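Local coordinates for DUF4974 domain-containing protein (Parabacteroides distasonis, PDB 4M0N) that probably acts as an anti-sigma factor of the FecR family, this chain being the part that holds the FecR domain and the FecR C-terminal domain, at residues A[25-29]-A[175-179]; A[44-50]-A[62-67]; A[85-89]-A[116-121]. The protein carries 1 engineered substitution. All blocks are in the same frame, centred on the assembly; numbering follows the deposited sequence. Where two conformers were deposited one is given.

In the fold
Contacts 2 and 3 knit the same mixed FecR-domain sheet: 44-50 with 62-67 is a partly buried hairpin pairing, nearest of the three to the centre of the chain, and the equally partly buried 85-89 with 116-121 pairs strands farther along it, the two contact centres about 15 Å apart. Contact 1, on the surface, joins a FecR-domain loop to a helix end of the C-terminal domain and touches contact 2, Val25 bonding through its backbone to Gly46 and Thr47; contact 3 lies across the chain's centre. Contact 1 has one backbone bond and an imidazole, contact 2 a ladder, salt bridge and hydrated magnesium, contact 3 a two-bond ladder with apolar packing on one side, acids on the other.

Contact 1 of 3, residues A[25-29]-A[175-179]; sequences VNHGE and ERMYN
Gly28 N donates to Arg176 O at 2.8 Å, nearly in line with the carbonyl, and this is the one direct hydrogen bond between the loop and the last turn of the helix. Beside it, Gly28 CA closes to 3.2 Å on Met177 O in a nearly straight CA-H...O contact, so two successive carbonyls near the helix C-terminus are turned to the same glycine. The His27 ring lies against Arg176: CG of the arginine sits over one face, 4.0 Å from the ring centroid, a CH-pi contact. At the ring edge comes Asn179 OD1, 3.5 Å from His27 CB, and a water bridges that oxygen to His27 ND1. The loop 25-29 belongs to the FecR domain and makes a type II turn from Asn26 to Glu29, with Gly28 at its positive-phi position; helix 167-178 belongs to the FecR C-terminal domain, so the contact joins the two. Asn179, the first residue beyond the helix, also has positive phi, and its CG stands anti to the backbone N (chi1 -171°), which brings the amide beside His27. Farther out, the Arg176 guanidinium leaves the loop for Asp104, Glu103 and Asp173, with Tyr101 as a cation-pi partner.

Contact 2 of 3, residues A[44-50]-A[62-67]; sequences NAGTVMR and VEMEGE. With MG (magnesium ion), chain B.
Val48 and Arg50 pair with Glu65 and Glu63 as hydrogen-bonded antiparallel partners, with Met49 and Met64 as the non-hydrogen-bonded pair between them, the two strand axes 4.7 Å apart at 167°. On the Arg50 side of the sheet, NH1 of the arginine reaches Glu63 OE1 at 2.9 Å in a salt bridge. The carboxylate lies at the guanidinium edge with its plane turned 78° from it, and OE1 is met on its anti side; Arg50 NE has a second acid, Glu22. On the face of Met49 and Met64, Met49 CB packs on Met64 CG at 4.2 Å; Met49 SD also touches Val62 CG2. This is the hairpin of strands 48-51 and 60-65 in the FecR domain, and at Gly66 the second strand turns a corner into strand 67-72 of the other sheet. Thr47 grips that corner: its OG1 accepts from Glu67 N at 2.9 Å, while CG2, anti to the backbone N, rests near Met64 SD. Beyond it, Asn44 holds Glu67 twice, backbone N to O and ND2 to OE1; the amide donates within its own plane but meets OE1 from above the carboxylate plane. Glu67 OE2 goes to Asn97. The type II turn from Asn44 to Thr47 presents Gly46 O to a magnesium ion at 2.1 Å, with five waters completing its six ligands. Glu65, bent at chi2 (-85°), receives one of these waters on OE1 at 2.7 Å and another on OE2, an outer-sphere contact with the metal made through two of its waters; its OE2 also accepts from Gln102 N.

Contact 3 of 3, residues A[85-89]-A[116-121]; sequences RQADV and VEVDMP
Val89 and Val116 meet on the tightly packed side of this strand pair, their CG1 methyls only 3.3 Å apart, closer than usual carbon contact. Both methyls stand anti to their own backbone N (chi1 near 180°), which sends one across to the other. Farther along the same side, Ala87 CB packs against Val118 CG1 at 4.0 Å and against Met120 CG at 3.7 Å. Met120 CG, anti to the carbonyl carbon (chi1 -68°), is the part that touches the alanine; the rest of the chain leads away from the first strand.

The backbone between the strands is held by one antiparallel hydrogen-bonded pair, Asp88 with Asp119. Asp119 N donates almost straight to Asp88 O at 2.8 Å, and Asp88 N returns a bond to Asp119 O that bends to 154°. Val89 and Val118 form the next, non-hydrogen-bonded pair, where Val89 CA comes to 3.4 Å from Glu117 O.

The looser, partly exposed side is acidic. Asp88 and Asp119 approach through their CB atoms at 4.3 Å, while their carboxylates stay apart; Asp88 has a salt bridge to Arg83. Along the second strand, Glu117 OE2 lies 2.6 Å from Asp119 OD1, so one of these acids probably carries a proton. At the Gln86 end of the pair the contact thins out, Pro121 CD only brushing Gln86 O.

The pair joins neighbouring strands 88-91 and 116-120 of the mixed FecR-domain sheet. Val89 and Val116 face the second, antiparallel sheet, both touching Phe96 of strand 94-100; Val89 also touches Val109, and Val116 touches Val111, both of strand 106-111. Strand 80-83 flanks the first strand, and strand 123-127 the second.

Contact 1 of 3, residues A[25-29]-A[175-179]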
loop_
_atom_site.group_PDB
_atom_site.type_symbol
_atom_site.label_atom_id
_atom_site.label_comp_id
_atom_site.label_asym_id
_atom_site.label_seq_id
_atom_site.Cartn_x
_atom_site.Cartn_y
_atom_site.Cartn_z
ATOM N N VAL A 25 -2.343 -13.100 1.920
ATOM C CA VAL A 25 -1.167 -12.934 2.744
ATOM C C VAL A 25 -1.627 -12.536 4.120
ATOM O O VAL A 25 -2.386 -11.575 4.286
ATOM C CB VAL A 25 -0.251 -11.840 2.171
ATOM C CG1 VAL A 25 1.055 -11.790 2.928
ATOM C CG2 VAL A 25 0.010 -12.103 0.684
ATOM N N ASN A 26 -1.202 -13.284 5.111
ATOM C CA ASN A 26 -1.547 -12.963 6.479
ATOM C C ASN A 26 -0.854 -11.716 6.954
ATOM O O ASN A 26 0.189 -11.289 6.406
ATOM C CB ASN A 26 -1.124 -14.099 7.397
ATOM C CG ASN A 26 -1.903 -15.369 7.154
ATOM O OD1 ASN A 26 -3.076 -15.331 6.814
ATOM N ND2 ASN A 26 -1.248 -16.495 7.330
ATOM N N HIS A 27 -1.381 -11.134 8.023
ATOM C CA HIS A 27 -0.660 -10.040 8.665
ATOM C C HIS A 27 0.692 -10.566 9.183
ATOM O O HIS A 27 0.797 -11.719 9.627
ATOM C CB HIS A 27 -1.512 -9.389 9.747
ATOM C CG HIS A 27 -2.694 -8.652 9.197
ATOM N ND1 HIS A 27 -3.788 -8.301 9.964
ATOM C CD2 HIS A 27 -2.976 -8.239 7.938
ATOM C CE1 HIS A 27 -4.674 -7.674 9.208
ATOM N NE2 HIS A 27 -4.216 -7.642 7.977
ATOM N N GLY A 28 1.730 -9.737 9.083
ATOM C CA GLY A 28 3.081 -10.132 9.478
ATOM C C GLY A 28 3.877 -10.912 8.453
ATOM O O GLY A 28 4.989 -11.367 8.743
ATOM N N GLU A 29 3.331 -11.056 7.242
ATOM C CA GLU A 29 3.945 -11.852 6.187
ATOM C C GLU A 29 3.937 -11.103 4.862
ATOM O O GLU A 29 3.297 -10.045 4.730
ATOM C CB GLU A 29 3.177 -13.172 6.003
ATOM C CG GLU A 29 3.241 -14.071 7.240
ATOM C CD GLU A 29 2.599 -15.431 7.060
ATOM O OE1 GLU A 29 2.679 -16.011 5.956
ATOM O OE2 GLU A 29 2.030 -15.942 8.047
ATOM N N GLU A 175 -0.081 -2.301 12.243
ATOM C CA GLU A 175 -0.853 -3.489 12.581
ATOM C C GLU A 175 -0.637 -4.617 11.587
ATOM O O GLU A 175 -0.449 -5.787 11.955
ATOM C CB GLU A 175 -2.353 -3.191 12.639
ATOM C CG GLU A 175 -2.792 -2.280 13.750
ATOM C CD GLU A 175 -4.299 -2.161 13.780
ATOM O OE1 GLU A 175 -4.858 -1.572 12.828
ATOM O OE2 GLU A 175 -4.894 -2.653 14.752
ATOM N N ARG A 176 -0.638 -4.272 10.306
ATOM C CA ARG A 176 -0.448 -5.264 9.272
ATOM C C ARG A 176 0.978 -5.831 9.193
ATOM O O ARG A 176 1.170 -7.029 8.990
ATOM C CB ARG A 176 -0.833 -4.656 7.927
ATOM C CG ARG A 176 -2.321 -4.464 7.809
ATOM C CD ARG A 176 -2.708 -4.092 6.380
ATOM N NE ARG A 176 -2.246 -2.757 6.042
ATOM C CZ ARG A 176 -3.013 -1.667 5.962
ATOM N NH1 ARG A 176 -4.303 -1.720 6.198
ATOM N NH2 ARG A 176 -2.460 -0.493 5.663
ATOM N N MET A 177 1.961 -4.958 9.355
ATOM C CA MET A 177 3.364 -5.377 9.315
ATOM C C MET A 177 3.727 -6.286 10.455
ATOM O O MET A 177 4.398 -7.294 10.230
ATOM C CB MET A 177 4.314 -4.178 9.367
ATOM C CG MET A 177 5.793 -4.579 9.446
ATOM S SD MET A 177 6.899 -3.206 9.036
ATOM C CE MET A 177 6.724 -3.012 7.248
ATOM N N TYR A 178 3.350 -5.883 11.674
ATOM C CA TYR A 178 3.782 -6.543 12.883
ATOM C C TYR A 178 2.786 -7.547 13.443
ATOM O O TYR A 178 3.074 -8.219 14.437
ATOM C CB TYR A 178 4.158 -5.490 13.928
ATOM C CG TYR A 178 5.334 -4.643 13.481
ATOM C CD1 TYR A 178 6.635 -5.122 13.537
ATOM C CD2 TYR A 178 5.137 -3.375 12.963
ATOM C CE1 TYR A 178 7.707 -4.349 13.111
ATOM C CE2 TYR A 178 6.199 -2.595 12.546
ATOM C CZ TYR A 178 7.496 -3.078 12.636
ATOM O OH TYR A 178 8.568 -2.299 12.217
ATOM N N ASN A 179 1.636 -7.687 12.776
ATOM C CA ASN A 179 0.560 -8.551 13.238
ATOM C C ASN A 179 0.216 -8.315 14.706
ATOM O O ASN A 179 0.233 -9.241 15.557
ATOM C CB ASN A 179 0.877 -10.009 12.966
ATOM C CG ASN A 179 -0.304 -10.899 13.221
ATOM O OD1 ASN A 179 -1.452 -10.460 13.125
ATOM N ND2 ASN A 179 -0.039 -12.141 13.567
HETATM O O HOH W 1 -4.003 -10.458 12.133
#

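Contact 2 of 3, residues A[44-50]-A[62-67]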
loop_
_atom_site.group_PDB
_atom_site.type_symbol
_atom_site.label_atom_id
_atom_site.label_comp_id
_atom_site.label_asym_id
_atom_site.label_seq_id
_atom_site.Cartn_x
_atom_site.Cartn_y
_atom_site.Cartn_z
ATOM N N ASN A 44 1.984 -7.529 -0.026
ATOM C CA ASN A 44 2.229 -7.121 1.351
ATOM C C ASN A 44 1.199 -7.781 2.264
ATOM O O ASN A 44 0.193 -8.322 1.803
ATOM C CB ASN A 44 2.172 -5.619 1.461
ATOM C CG ASN A 44 2.914 -5.082 2.682
ATOM O OD1 ASN A 44 3.529 -5.858 3.440
ATOM N ND2 ASN A 44 2.860 -3.767 2.874
ATOM N N ALA A 45 1.481 -7.741 3.555
ATOM C CA ALA A 45 0.635 -8.269 4.602
ATOM C C ALA A 45 -0.813 -7.830 4.438
ATOM O O ALA A 45 -1.091 -6.646 4.238
ATOM C CB ALA A 45 1.151 -7.744 5.961
ATOM N N GLY A 46 -1.737 -8.785 4.494
ATOM C CA GLY A 46 -3.157 -8.427 4.508
ATOM C C GLY A 46 -3.824 -8.351 3.163
ATOM O O GLY A 46 -4.973 -7.865 3.043
ATOM N N THR A 47 -3.095 -8.768 2.139
ATOM C CA THR A 47 -3.524 -8.612 0.750
ATOM C C THR A 47 -4.076 -9.872 0.147
ATOM O O THR A 47 -3.625 -10.971 0.456
ATOM C CB THR A 47 -2.328 -8.155 -0.072
ATOM O OG1 THR A 47 -1.839 -6.952 0.515
ATOM C CG2 THR A 47 -2.661 -7.960 -1.514
ATOM N N VAL A 48 -5.035 -9.678 -0.751
ATOM C CA VAL A 48 -5.619 -10.750 -1.557
ATOM C C VAL A 48 -5.489 -10.397 -3.013
ATOM O O VAL A 48 -5.732 -9.231 -3.388
ATOM C CB VAL A 48 -7.119 -10.911 -1.306
ATOM C CG1 VAL A 48 -7.624 -12.169 -2.007
ATOM C CG2 VAL A 48 -7.421 -10.932 0.171
ATOM N N MET A 49 -5.101 -11.385 -3.822
ATOM C CA MET A 49 -5.048 -11.242 -5.249
ATOM C C MET A 49 -5.643 -12.483 -5.941
ATOM O O MET A 49 -5.380 -13.631 -5.543
ATOM C CB MET A 49 -3.616 -10.945 -5.742
ATOM C CG MET A 49 -3.529 -10.810 -7.256
ATOM S SD MET A 49 -1.898 -10.331 -7.858
ATOM C CE MET A 49 -0.961 -11.810 -7.558
ATOM N N ARG A 50 -6.422 -12.222 -6.987
ATOM C CA ARG A 50 -7.115 -13.232 -7.780
ATOM C C ARG A 50 -6.603 -13.103 -9.200
ATOM O O ARG A 50 -6.562 -11.995 -9.754
ATOM C CB ARG A 50 -8.624 -12.881 -7.699
ATOM C CG ARG A 50 -9.686 -13.913 -7.899
ATOM C CD ARG A 50 -11.029 -13.223 -7.571
ATOM N NE ARG A 50 -11.104 -12.928 -6.134
ATOM C CZ ARG A 50 -11.156 -11.737 -5.533
ATOM N NH1 ARG A 50 -11.179 -10.589 -6.200
ATOM N NH2 ARG A 50 -11.184 -11.712 -4.201
ATOM N N VAL A 62 -5.818 -8.973 -13.403
ATOM C CA VAL A 62 -5.814 -9.479 -12.042
ATOM C C VAL A 62 -6.671 -8.540 -11.175
ATOM O O VAL A 62 -6.912 -7.367 -11.541
ATOM C CB VAL A 62 -4.402 -9.713 -11.485
ATOM C CG1 VAL A 62 -3.580 -10.589 -12.440
ATOM C CG2 VAL A 62 -3.681 -8.408 -11.183
ATOM N N GLU A 63 -7.206 -9.092 -10.093
ATOM C CA GLU A 63 -7.988 -8.327 -9.122
ATOM C C GLU A 63 -7.250 -8.362 -7.818
ATOM O O GLU A 63 -6.709 -9.399 -7.432
ATOM C CB GLU A 63 -9.403 -8.894 -8.929
ATOM C CG GLU A 63 -10.331 -8.679 -10.116
ATOM C CD GLU A 63 -11.713 -9.287 -9.896
ATOM O OE1 GLU A 63 -11.880 -10.092 -8.971
ATOM O OE2 GLU A 63 -12.619 -8.971 -10.678
ATOM N N MET A 64 -7.183 -7.224 -7.134
ATOM C CA MET A 64 -6.441 -7.166 -5.923
ATOM C C MET A 64 -7.082 -6.226 -4.927
ATOM O O MET A 64 -7.650 -5.200 -5.297
ATOM C CB MET A 64 -5.009 -6.715 -6.243
ATOM C CG MET A 64 -4.069 -6.826 -5.070
ATOM S SD MET A 64 -3.910 -5.362 -4.030
ATOM C CE MET A 64 -3.177 -4.241 -5.230
ATOM N N GLU A 65 -7.012 -6.601 -3.661
ATOM C CA GLU A 65 -7.348 -5.755 -2.550
ATOM C C GLU A 65 -6.255 -5.892 -1.507
ATOM O O GLU A 65 -5.890 -7.022 -1.111
ATOM C CB GLU A 65 -8.722 -6.155 -1.997
ATOM C CG GLU A 65 -9.212 -5.315 -0.844
ATOM C CD GLU A 65 -8.669 -5.806 0.476
ATOM O OE1 GLU A 65 -8.843 -7.020 0.811
ATOM O OE2 GLU A 65 -8.090 -4.988 1.185
ATOM N N GLY A 66 -5.671 -4.759 -1.121
ATOM C CA GLY A 66 -4.486 -4.731 -0.257
ATOM C C GLY A 66 -3.393 -3.968 -0.955
ATOM O O GLY A 66 -3.680 -3.041 -1.716
ATOM N N GLU A 67 -2.145 -4.392 -0.767
ATOM C CA GLU A 67 -1.003 -3.714 -1.375
ATOM C C GLU A 67 -0.098 -4.681 -2.069
ATOM O O GLU A 67 0.243 -5.734 -1.513
ATOM C CB GLU A 67 -0.227 -2.927 -0.300
ATOM C CG GLU A 67 1.028 -2.274 -0.907
ATOM C CD GLU A 67 1.717 -1.348 0.058
ATOM O OE1 GLU A 67 1.734 -1.625 1.307
ATOM O OE2 GLU A 67 2.235 -0.296 -0.406
HETATM MG MG MG B . -6.640 -7.517 4.220
HETATM O O HOH W 2 -7.687 -8.467 2.797
HETATM O O HOH W 3 -7.108 -5.678 3.487
HETATM O O HOH W 4 -6.279 -9.380 5.240
HETATM O O HOH W 5 -8.384 -7.327 5.509
HETATM O O HOH W 6 -5.545 -6.597 5.680
#

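Contact 3 of 3, residues A[85-89]-A[116-121]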
loop_
_atom_site.group_PDB
_atom_site.type_symbol
_atom_site.label_atom_id
_atom_site.label_comp_id
_atom_site.label_asym_id
_atom_site.label_seq_id
_atom_site.Cartn_x
_atom_site.Cartn_y
_atom_site.Cartn_z
ATOM N N ARG A 85 -11.090 -2.038 -6.377
ATOM C CA ARG A 85 -12.412 -1.482 -6.234
ATOM C C ARG A 85 -12.468 -0.043 -6.752
ATOM O O ARG A 85 -13.452 0.332 -7.389
ATOM C CB ARG A 85 -12.878 -1.550 -4.783
ATOM C CG ARG A 85 -14.323 -1.077 -4.599
ATOM C CD ARG A 85 -14.730 -0.977 -3.131
ATOM N NE ARG A 85 -13.945 -0.006 -2.354
ATOM C CZ ARG A 85 -14.194 1.304 -2.245
ATOM N NH1 ARG A 85 -15.227 1.869 -2.866
ATOM N NH2 ARG A 85 -13.398 2.066 -1.498
ATOM N N GLN A 86 -11.433 0.743 -6.452
ATOM C CA GLN A 86 -11.409 2.174 -6.718
ATOM C C GLN A 86 -11.012 2.520 -8.156
ATOM O O GLN A 86 -11.355 3.597 -8.653
ATOM C CB GLN A 86 -10.426 2.835 -5.779
ATOM C CG GLN A 86 -10.798 2.675 -4.309
ATOM C CD GLN A 86 -10.016 1.575 -3.605
ATOM O OE1 GLN A 86 -9.650 0.541 -4.211
ATOM N NE2 GLN A 86 -9.788 1.772 -2.304
ATOM N N ALA A 87 -10.237 1.633 -8.777
ATOM C CA ALA A 87 -9.526 2.002 -9.991
ATOM C C ALA A 87 -8.990 0.813 -10.696
ATOM O O ALA A 87 -8.627 -0.185 -10.081
ATOM C CB ALA A 87 -8.340 2.893 -9.655
ATOM N N ASP A 88 -8.884 0.940 -12.003
ATOM C CA ASP A 88 -8.046 0.034 -12.754
ATOM C C ASP A 88 -6.707 0.683 -13.001
ATOM O O ASP A 88 -6.633 1.851 -13.414
ATOM C CB ASP A 88 -8.651 -0.269 -14.125
ATOM C CG ASP A 88 -9.833 -1.235 -14.096
ATOM O OD1 ASP A 88 -10.098 -1.891 -13.085
ATOM O OD2 ASP A 88 -10.477 -1.432 -15.167
ATOM N N VAL A 89 -5.638 -0.090 -12.850
ATOM C CA VAL A 89 -4.326 0.391 -13.207
ATOM C C VAL A 89 -3.883 -0.398 -14.425
ATOM O O VAL A 89 -3.735 -1.630 -14.360
ATOM C CB VAL A 89 -3.339 0.206 -12.045
ATOM C CG1 VAL A 89 -1.975 0.725 -12.438
ATOM C CG2 VAL A 89 -3.901 0.861 -10.791
ATOM N N VAL A 116 2.165 4.295 -16.517
ATOM C CA VAL A 116 1.006 3.661 -15.940
ATOM C C VAL A 116 -0.230 4.542 -16.154
ATOM O O VAL A 116 -0.171 5.755 -15.962
ATOM C CB VAL A 116 1.254 3.482 -14.431
ATOM C CG1 VAL A 116 0.044 2.967 -13.740
ATOM C CG2 VAL A 116 2.472 2.572 -14.206
ATOM N N GLU A 117 -1.347 3.923 -16.533
ATOM C CA GLU A 117 -2.622 4.656 -16.634
ATOM C C GLU A 117 -3.522 4.222 -15.485
ATOM O O GLU A 117 -3.686 3.049 -15.249
ATOM C CB GLU A 117 -3.332 4.342 -17.952
ATOM C CG GLU A 117 -4.632 5.091 -18.160
ATOM C CD GLU A 117 -5.264 4.872 -19.540
ATOM O OE1 GLU A 117 -4.603 5.166 -20.551
ATOM O OE2 GLU A 117 -6.427 4.427 -19.603
ATOM N N VAL A 118 -4.117 5.183 -14.793
ATOM C CA VAL A 118 -5.022 4.900 -13.718
ATOM C C VAL A 118 -6.398 5.363 -14.125
ATOM O O VAL A 118 -6.645 6.561 -14.301
ATOM C CB VAL A 118 -4.585 5.605 -12.427
ATOM C CG1 VAL A 118 -5.548 5.263 -11.297
ATOM C CG2 VAL A 118 -3.153 5.193 -12.052
ATOM N N ASP A 119 -7.318 4.407 -14.233
ATOM C CA ASP A 119 -8.636 4.684 -14.707
ATOM C C ASP A 119 -9.603 4.569 -13.543
ATOM O O ASP A 119 -9.741 3.510 -12.936
ATOM C CB ASP A 119 -9.044 3.670 -15.764
ATOM C CG ASP A 119 -8.141 3.669 -16.962
ATOM O OD1 ASP A 119 -7.737 4.760 -17.413
ATOM O OD2 ASP A 119 -7.845 2.564 -17.485
ATOM N N MET A 120 -10.303 5.668 -13.281
ATOM C CA MET A 120 -11.287 5.777 -12.209
ATOM C C MET A 120 -12.590 6.237 -12.877
ATOM O O MET A 120 -12.594 6.673 -14.029
ATOM C CB MET A 120 -10.801 6.777 -11.138
ATOM C CG MET A 120 -9.580 6.330 -10.318
ATOM S SD MET A 120 -8.588 7.665 -9.654
ATOM C CE MET A 120 -7.845 8.386 -11.137
ATOM N N PRO A 121 -13.716 6.107 -12.177
ATOM C CA PRO A 121 -15.000 6.387 -12.806
ATOM C C PRO A 121 -15.045 7.734 -13.536
ATOM O O PRO A 121 -15.497 7.839 -14.687
ATOM C CB PRO A 121 -15.966 6.342 -11.618
ATOM C CG PRO A 121 -15.339 5.358 -10.686
ATOM C CD PRO A 121 -13.862 5.636 -10.785
#